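Long-range contacts in 3,4-dihydroxybenzoate decarboxylase (Enterobacter cloacae, PDB 5NY5), which probably catalyses the reversible decarboxylation of 3,4-dihydroxybenzoate to catechol, as a UbiD-family enzyme that uses prenylated FMN and a metal ion: residues H21-D26 / T54-M59; I71-H76 / L317-G322. All coordinates share one frame; numbering follows the deposited sequence.

Interaction 1: H21-D26 / T54-M59; sequences HYIETD and TGPAMM
Tyr22, Ile23 and Glu24 pair in parallel with Ala57, Met58 and Met59, so that strands 22-25 and 57-60 form the two strands of a beta-alpha-beta unit whose crossover includes helix 34-42. The example shows how an edge strand can be held against a buried neighbour while its own outer parts stay near solvent. Four backbone hydrogen bonds zip the pair: Ala57 N reaches His21 O at 2.8 Å, Ile23 N donates to Ala57 O, Met59 N to Ile23 O, and Thr25 N to Met59 O.

The tightly packed part centres on Pro56, Ala57, Met58 and Met59, all buried. Ile23 holds CG1 between its own backbone N and carbonyl carbon (chi1 67°), which lays that branch against Met58, CG1 to CG 3.8 Å, while CG2 rests on Pro56 CG. The selenomethionine chain of Met58 runs out extended, carrying CE to 3.7 Å from Thr25 CG2. Tyr39 and Ile42 of helix 34-42 touch Met58 as well, and Trp486 of a second subunit packs on both Met58 and Thr25.

On the face of Tyr22, Glu24 and Met59, the tyrosine swings CG anti to its backbone N (chi1 178°) and brings its OH to 3.2 Å from Met59 CB; the bent Met59 chain turns CE toward the same oxygen. Helix 8-16 packs Ile12 on both side chains. The open margin is at Glu24, on the partly exposed outer strand. Its CG lies beside Met59 CB, and OE1 takes a bond from Asn61 ND2. The other oxygen, OE2, sits in the plane of the Tyr22 ring at its edge and receives the phenol OH on its anti lone pair, 2.8 Å from OH to OE2.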
ATOM      1  N   HIS A  21      32.469 -38.640  -3.819  1.00 54.08           N
ATOM      2  CA  HIS A  21      31.081 -38.891  -3.474  1.00 53.05           C
ATOM      3  C   HIS A  21      30.893 -39.927  -2.379  1.00 52.57           C
ATOM      4  O   HIS A  21      29.761 -40.115  -1.923  1.00 51.78           O
ATOM      5  CB  HIS A  21      30.297 -39.329  -4.718  1.00 53.53           C
ATOM      6  CG  HIS A  21      29.947 -38.201  -5.636  1.00 53.76           C
ATOM      7  ND1 HIS A  21      28.900 -37.339  -5.388  1.00 52.90           N
ATOM      8  CD2 HIS A  21      30.507 -37.786  -6.797  1.00 54.93           C
ATOM      9  CE1 HIS A  21      28.828 -36.446  -6.358  1.00 53.50           C
ATOM     10  NE2 HIS A  21      29.792 -36.695  -7.225  1.00 54.74           N
ATOM     11  N   TYR A  22      31.953 -40.595  -1.935  1.00 53.18           N
ATOM     12  CA  TYR A  22      31.821 -41.625  -0.914  1.00 52.95           C
ATOM     13  C   TYR A  22      33.135 -41.770  -0.166  1.00 53.55           C
ATOM     14  O   TYR A  22      34.200 -41.841  -0.785  1.00 54.61           O
ATOM     15  CB  TYR A  22      31.415 -42.967  -1.530  1.00 53.53           C
ATOM     16  CG  TYR A  22      31.302 -44.094  -0.529  1.00 53.52           C
ATOM     17  CD1 TYR A  22      30.129 -44.300   0.184  1.00 52.67           C
ATOM     18  CD2 TYR A  22      32.366 -44.956  -0.299  1.00 54.54           C
ATOM     19  CE1 TYR A  22      30.021 -45.327   1.100  1.00 52.84           C
ATOM     20  CE2 TYR A  22      32.266 -45.986   0.611  1.00 54.71           C
ATOM     21  CZ  TYR A  22      31.093 -46.167   1.308  1.00 53.86           C
ATOM     22  OH  TYR A  22      30.992 -47.195   2.216  1.00 59.49           O
ATOM     23  N   ILE A  23      33.050 -41.815   1.165  1.00 53.04           N
ATOM     24  CA  ILE A  23      34.194 -42.078   2.026  1.00 53.71           C
ATOM     25  C   ILE A  23      33.757 -43.034   3.125  1.00 53.55           C
ATOM     26  O   ILE A  23      32.568 -43.223   3.382  1.00 52.80           O
ATOM     27  CB  ILE A  23      34.787 -40.797   2.657  1.00 53.53           C
ATOM     28  CG1 ILE A  23      33.800 -40.189   3.654  1.00 52.47           C
ATOM     29  CG2 ILE A  23      35.176 -39.788   1.589  1.00 53.79           C
ATOM     30  CD1 ILE A  23      34.388 -39.074   4.483  1.00 52.50           C
ATOM     31  N   GLU A  24      34.745 -43.641   3.775  1.00 54.45           N
ATOM     32  CA  GLU A  24      34.525 -44.447   4.962  1.00 54.57           C
ATOM     33  C   GLU A  24      35.464 -43.969   6.057  1.00 55.03           C
ATOM     34  O   GLU A  24      36.466 -43.301   5.796  1.00 55.51           O
ATOM     35  CB  GLU A  24      34.758 -45.940   4.700  1.00 55.58           C
ATOM     36  CG  GLU A  24      33.814 -46.564   3.698  1.00 59.68           C
ATOM     37  CD  GLU A  24      34.056 -48.051   3.525  1.00 61.09           C
ATOM     38  OE1 GLU A  24      35.000 -48.576   4.152  1.00 57.56           O
ATOM     39  OE2 GLU A  24      33.304 -48.697   2.765  1.00 59.64           O
ATOM     40  N   THR A  25      35.130 -44.321   7.294  1.00 55.02           N
ATOM     41  CA  THR A  25      35.997 -44.037   8.425  1.00 55.72           C
ATOM     42  C   THR A  25      35.947 -45.200   9.401  1.00 56.49           C
ATOM     43  O   THR A  25      34.885 -45.779   9.637  1.00 56.08           O
ATOM     44  CB  THR A  25      35.605 -42.739   9.142  1.00 54.98           C
ATOM     45  OG1 THR A  25      36.416 -42.577  10.312  1.00 55.87           O
ATOM     46  CG2 THR A  25      34.141 -42.764   9.545  1.00 54.06           C
ATOM     47  N   ASP A  26      37.106 -45.548   9.948  1.00 57.78           N
ATOM     48  CA  ASP A  26      37.197 -46.540  11.004  1.00 58.78           C
ATOM     49  C   ASP A  26      37.347 -45.906  12.376  1.00 59.08           C
ATOM     50  O   ASP A  26      37.466 -46.628  13.370  1.00 60.10           O
ATOM     51  CB  ASP A  26      38.363 -47.494  10.738  1.00 61.18           C
ATOM     52  CG  ASP A  26      38.276 -48.148   9.376  1.00 71.96           C
ATOM     53  OD1 ASP A  26      37.358 -48.967   9.167  1.00 60.06           O
ATOM     54  OD2 ASP A  26      39.127 -47.845   8.514  1.00 76.61           O
ATOM     55  N   THR A  54      27.706 -29.594   1.257  1.00 49.85           N
ATOM     56  CA  THR A  54      27.490 -30.878   0.618  1.00 49.61           C
ATOM     57  C   THR A  54      28.836 -31.508   0.305  1.00 50.05           C
ATOM     58  O   THR A  54      29.810 -30.816  -0.003  1.00 50.68           O
ATOM     59  CB  THR A  54      26.675 -30.736  -0.667  1.00 53.19           C
ATOM     60  OG1 THR A  54      27.331 -29.821  -1.553  1.00 55.85           O
ATOM     61  CG2 THR A  54      25.274 -30.230  -0.359  1.00 49.50           C
ATOM     62  N   GLY A  55      28.886 -32.831   0.400  1.00 49.85           N
ATOM     63  CA  GLY A  55      30.106 -33.554   0.143  1.00 50.40           C
ATOM     64  C   GLY A  55      29.852 -35.011  -0.166  1.00 50.34           C
ATOM     65  O   GLY A  55      28.873 -35.376  -0.821  1.00 50.16           O
ATOM     66  N   PRO A  56      30.740 -35.877   0.299  1.00 50.65           N
ATOM     67  CA  PRO A  56      30.562 -37.306   0.055  1.00 50.78           C
ATOM     68  C   PRO A  56      29.514 -37.893   0.980  1.00 51.40           C
ATOM     69  O   PRO A  56      29.276 -37.404   2.087  1.00 49.62           O
ATOM     70  CB  PRO A  56      31.948 -37.883   0.360  1.00 51.53           C
ATOM     71  CG  PRO A  56      32.462 -36.987   1.428  1.00 51.38           C
ATOM     72  CD  PRO A  56      31.944 -35.604   1.101  1.00 51.05           C
ATOM     73  N   ALA A  57      28.869 -38.947   0.502  1.00 50.09           N
ATOM     74  CA  ALA A  57      28.146 -39.808   1.418  1.00 49.73           C
ATOM     75  C   ALA A  57      29.153 -40.512   2.315  1.00 50.15           C
ATOM     76  O   ALA A  57      30.309 -40.718   1.939  1.00 50.84           O
ATOM     77  CB  ALA A  57      27.295 -40.816   0.652  1.00 49.89           C
HETATM   78  N   MSE A  58      28.722 -40.865   3.517  1.00 49.89           N
HETATM   79  CA  MSE A  58      29.678 -41.329   4.507  1.00 50.39           C
HETATM   80  C   MSE A  58      29.265 -42.614   5.204  1.00 50.64           C
HETATM   81  O   MSE A  58      28.128 -42.761   5.644  1.00 50.25           O
HETATM   82  CB  MSE A  58      29.915 -40.237   5.544  1.00 50.18           C
HETATM   83  CG  MSE A  58      31.130 -40.457   6.412  1.00 56.84           C
HETATM   84 SE   MSE A  58      31.658 -38.805   7.287  1.00 55.66          SE
HETATM   85  CE  MSE A  58      33.220 -39.458   8.249  1.00 52.09           C
HETATM   86  N   MSE A  59      30.213 -43.539   5.302  1.00 51.47           N
HETATM   87  CA  MSE A  59      30.012 -44.791   6.011  1.00 51.98           C
HETATM   88  C   MSE A  59      30.840 -44.813   7.287  1.00 52.53           C
HETATM   89  O   MSE A  59      32.060 -44.680   7.247  1.00 53.14           O
HETATM   90  CB  MSE A  59      30.386 -45.980   5.127  1.00 52.77           C
HETATM   91  CG  MSE A  59      30.220 -47.328   5.802  1.00 53.50           C
HETATM   92 SE   MSE A  59      28.369 -47.930   5.829  1.00 53.02          SE
HETATM   93  CE  MSE A  59      28.160 -48.250   3.921  1.00 53.18           C
TER

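Interaction 2: I71-H76 / L317-G322; sequences ILVGMH and LQTLVG
Leu72 uses both its amide and its carbonyl to join strand 70-73 to strand 316-319, which run parallel in a buried stretch of mixed sheet. Leu72 N gives its hydrogen to Leu317 O at 2.6 Å, and Thr319 N donates in turn to Leu72 O at 2.9 Å. Past this pairing a water appears to bridge Met75 N, by a long bond, and Thr319 O. Arg81 takes the Gly74 and Met75 carbonyls, and Gly322 N donates to Asn140 OD1.

Gln318 rises extended from the face of the sheet that bears Leu72 (chi1 178°), putting NE2 3.4 Å from Met75 CB and 3.5 Å from His76 CE1, its amide only 14° from the imidazole plane. Its OE1 has a weak bond from Leu212 N, while His76 ND1 is hydrogen-bonded to Glu326 OE2. On the other face, Val73 CG1 packs against Thr319 CG2 and Val321 CG2.

The contact lies beside the prenylated-FMN site: the His76 side chain is about 7 Å from that of Ile169, which binds the cofactor in another structure of this protein. Helix 8-16 lies over Leu72 and Gln318, helix 34-42 over Ile71, Val73 and Val321, and strand 148-157 meets Leu317, Thr319 and Leu320.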
ATOM      1  N   ILE A  71      27.006 -47.533   9.848  1.00 53.08           N
ATOM      2  CA  ILE A  71      25.913 -46.590   9.641  1.00 52.15           C
ATOM      3  C   ILE A  71      26.229 -45.706   8.444  1.00 51.40           C
ATOM      4  O   ILE A  71      27.352 -45.211   8.298  1.00 51.45           O
ATOM      5  CB  ILE A  71      25.666 -45.746  10.904  1.00 52.15           C
ATOM      6  CG1 ILE A  71      25.312 -46.666  12.073  1.00 53.12           C
ATOM      7  CG2 ILE A  71      24.563 -44.730  10.665  1.00 51.35           C
ATOM      8  CD1 ILE A  71      25.020 -45.945  13.361  1.00 53.43           C
ATOM      9  N   LEU A  72      25.226 -45.499   7.597  1.00 50.85           N
ATOM     10  CA  LEU A  72      25.380 -44.800   6.330  1.00 50.34           C
ATOM     11  C   LEU A  72      24.512 -43.549   6.313  1.00 49.61           C
ATOM     12  O   LEU A  72      23.315 -43.619   6.607  1.00 49.51           O
ATOM     13  CB  LEU A  72      24.995 -45.719   5.180  1.00 50.61           C
ATOM     14  CG  LEU A  72      25.177 -45.161   3.782  1.00 50.39           C
ATOM     15  CD1 LEU A  72      26.635 -44.809   3.571  1.00 50.65           C
ATOM     16  CD2 LEU A  72      24.711 -46.204   2.795  1.00 50.92           C
ATOM     17  N   VAL A  73      25.110 -42.411   5.959  1.00 49.26           N
ATOM     18  CA  VAL A  73      24.397 -41.143   5.886  1.00 48.73           C
ATOM     19  C   VAL A  73      24.855 -40.375   4.655  1.00 48.54           C
ATOM     20  O   VAL A  73      25.986 -40.527   4.187  1.00 48.84           O
ATOM     21  CB  VAL A  73      24.605 -40.272   7.147  1.00 48.74           C
ATOM     22  CG1 VAL A  73      24.016 -40.938   8.374  1.00 49.11           C
ATOM     23  CG2 VAL A  73      26.078 -39.977   7.350  1.00 49.00           C
ATOM     24  N   GLY A  74      23.959 -39.539   4.136  1.00 48.21           N
ATOM     25  CA  GLY A  74      24.293 -38.602   3.085  1.00 48.15           C
ATOM     26  C   GLY A  74      24.168 -39.115   1.671  1.00 48.53           C
ATOM     27  O   GLY A  74      24.668 -38.459   0.750  1.00 49.23           O
HETATM   28  N   MSE A  75      23.512 -40.249   1.462  1.00 48.58           N
HETATM   29  CA  MSE A  75      23.466 -40.870   0.144  1.00 49.06           C
HETATM   30  C   MSE A  75      22.796 -39.965  -0.885  1.00 49.74           C
HETATM   31  O   MSE A  75      23.264 -39.853  -2.013  1.00 51.03           O
HETATM   32  CB  MSE A  75      22.748 -42.220   0.223  1.00 52.42           C
HETATM   33  CG  MSE A  75      22.975 -43.152  -0.965  1.00 50.31           C
HETATM   34 SE   MSE A  75      24.843 -43.642  -1.312  1.00 54.49          SE
HETATM   35  CE  MSE A  75      25.476 -43.789   0.489  1.00 50.43           C
ATOM     36  N   HIS A  76      21.710 -39.306  -0.489  1.00 48.72           N
ATOM     37  CA  HIS A  76      21.000 -38.389  -1.368  1.00 48.85           C
ATOM     38  C   HIS A  76      21.316 -36.929  -1.072  1.00 48.61           C
ATOM     39  O   HIS A  76      20.614 -36.045  -1.571  1.00 48.76           O
ATOM     40  CB  HIS A  76      19.489 -38.614  -1.272  1.00 48.88           C
ATOM     41  CG  HIS A  76      19.093 -40.052  -1.157  1.00 49.11           C
ATOM     42  ND1 HIS A  76      18.834 -40.656   0.054  1.00 48.89           N
ATOM     43  CD2 HIS A  76      18.906 -41.004  -2.101  1.00 49.71           C
ATOM     44  CE1 HIS A  76      18.506 -41.919  -0.149  1.00 49.31           C
ATOM     45  NE2 HIS A  76      18.542 -42.156  -1.446  1.00 49.81           N
ATOM     46  N   LEU A 317      23.116 -49.798   7.970  1.00 59.13           N
ATOM     47  CA  LEU A 317      22.028 -48.964   8.468  1.00 58.80           C
ATOM     48  C   LEU A 317      22.101 -47.610   7.770  1.00 57.37           C
ATOM     49  O   LEU A 317      23.047 -46.847   7.981  1.00 56.79           O
ATOM     50  CB  LEU A 317      22.110 -48.809   9.985  1.00 59.47           C
ATOM     51  CG  LEU A 317      20.992 -47.986  10.625  1.00 59.37           C
ATOM     52  CD1 LEU A 317      19.637 -48.496  10.175  1.00 59.81           C
ATOM     53  CD2 LEU A 317      21.094 -48.023  12.139  1.00 60.34           C
ATOM     54  N   GLN A 318      21.111 -47.317   6.933  1.00 56.90           N
ATOM     55  CA  GLN A 318      21.054 -46.067   6.187  1.00 55.64           C
ATOM     56  C   GLN A 318      20.061 -45.112   6.833  1.00 55.41           C
ATOM     57  O   GLN A 318      18.941 -45.506   7.171  1.00 56.12           O
ATOM     58  CB  GLN A 318      20.665 -46.311   4.728  1.00 55.34           C
ATOM     59  CG  GLN A 318      20.545 -45.044   3.903  1.00 54.15           C
ATOM     60  CD  GLN A 318      20.206 -45.317   2.453  1.00 54.00           C
ATOM     61  OE1 GLN A 318      19.784 -46.415   2.098  1.00 54.84           O
ATOM     62  NE2 GLN A 318      20.393 -44.316   1.605  1.00 53.04           N
ATOM     63  N   THR A 319      20.476 -43.861   7.002  1.00 54.54           N
ATOM     64  CA  THR A 319      19.612 -42.798   7.495  1.00 54.25           C
ATOM     65  C   THR A 319      20.127 -41.480   6.927  1.00 53.06           C
ATOM     66  O   THR A 319      20.971 -41.465   6.026  1.00 52.51           O
ATOM     67  CB  THR A 319      19.557 -42.806   9.029  1.00 55.06           C
ATOM     68  OG1 THR A 319      18.581 -41.859   9.480  1.00 54.98           O
ATOM     69  CG2 THR A 319      20.913 -42.453   9.618  1.00 54.92           C
ATOM     70  N   LEU A 320      19.612 -40.367   7.440  1.00 52.76           N
ATOM     71  CA  LEU A 320      20.033 -39.049   6.993  1.00 51.74           C
ATOM     72  C   LEU A 320      20.440 -38.209   8.194  1.00 51.86           C
ATOM     73  O   LEU A 320      20.204 -38.573   9.348  1.00 52.72           O
ATOM     74  CB  LEU A 320      18.932 -38.343   6.184  1.00 51.23           C
ATOM     75  CG  LEU A 320      17.496 -38.277   6.718  1.00 51.82           C
ATOM     76  CD1 LEU A 320      17.346 -37.298   7.871  1.00 51.96           C
ATOM     77  CD2 LEU A 320      16.534 -37.920   5.597  1.00 51.45           C
ATOM     78  N   VAL A 321      21.054 -37.066   7.903  1.00 51.09           N
ATOM     79  CA  VAL A 321      21.451 -36.088   8.908  1.00 51.18           C
ATOM     80  C   VAL A 321      21.008 -34.715   8.425  1.00 50.41           C
ATOM     81  O   VAL A 321      21.212 -34.370   7.258  1.00 49.64           O
ATOM     82  CB  VAL A 321      22.970 -36.108   9.162  1.00 51.25           C
ATOM     83  CG1 VAL A 321      23.379 -34.960  10.066  1.00 51.36           C
ATOM     84  CG2 VAL A 321      23.393 -37.438   9.770  1.00 52.16           C
ATOM     85  N   GLY A 322      20.399 -33.939   9.314  1.00 50.72           N
ATOM     86  CA  GLY A 322      20.029 -32.580   8.973  1.00 50.13           C
ATOM     87  C   GLY A 322      18.596 -32.170   9.244  1.00 50.42           C
ATOM     88  O   GLY A 322      18.335 -31.470  10.217  1.00 50.89           O
TER
HETATM   89  O   HOH W   1      21.341 -41.552   3.545  1.00 38.16           O

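From the N terminus, strand 22-25 is followed by helix 34-42 and then strand 57-60, and interaction 1 closes this short loop as a beta-alpha-beta unit. The chain then turns back into strand 70-73, antiparallel to 57-60, with Met58 N probably hydrogen-bonded to Val73 O at 2.8 Å. Interaction 2 opens only there and spans some 240 residues before strand 316-319 returns, so the two contacts stand in series, neither nested nor crossed. Together they complete one four-stranded mixed sheet. Its outermost strands within the chain are 22-25 and 316-319; the latter belongs to the Rift-related part of the UbiD sequence, the other three to the N-terminal part.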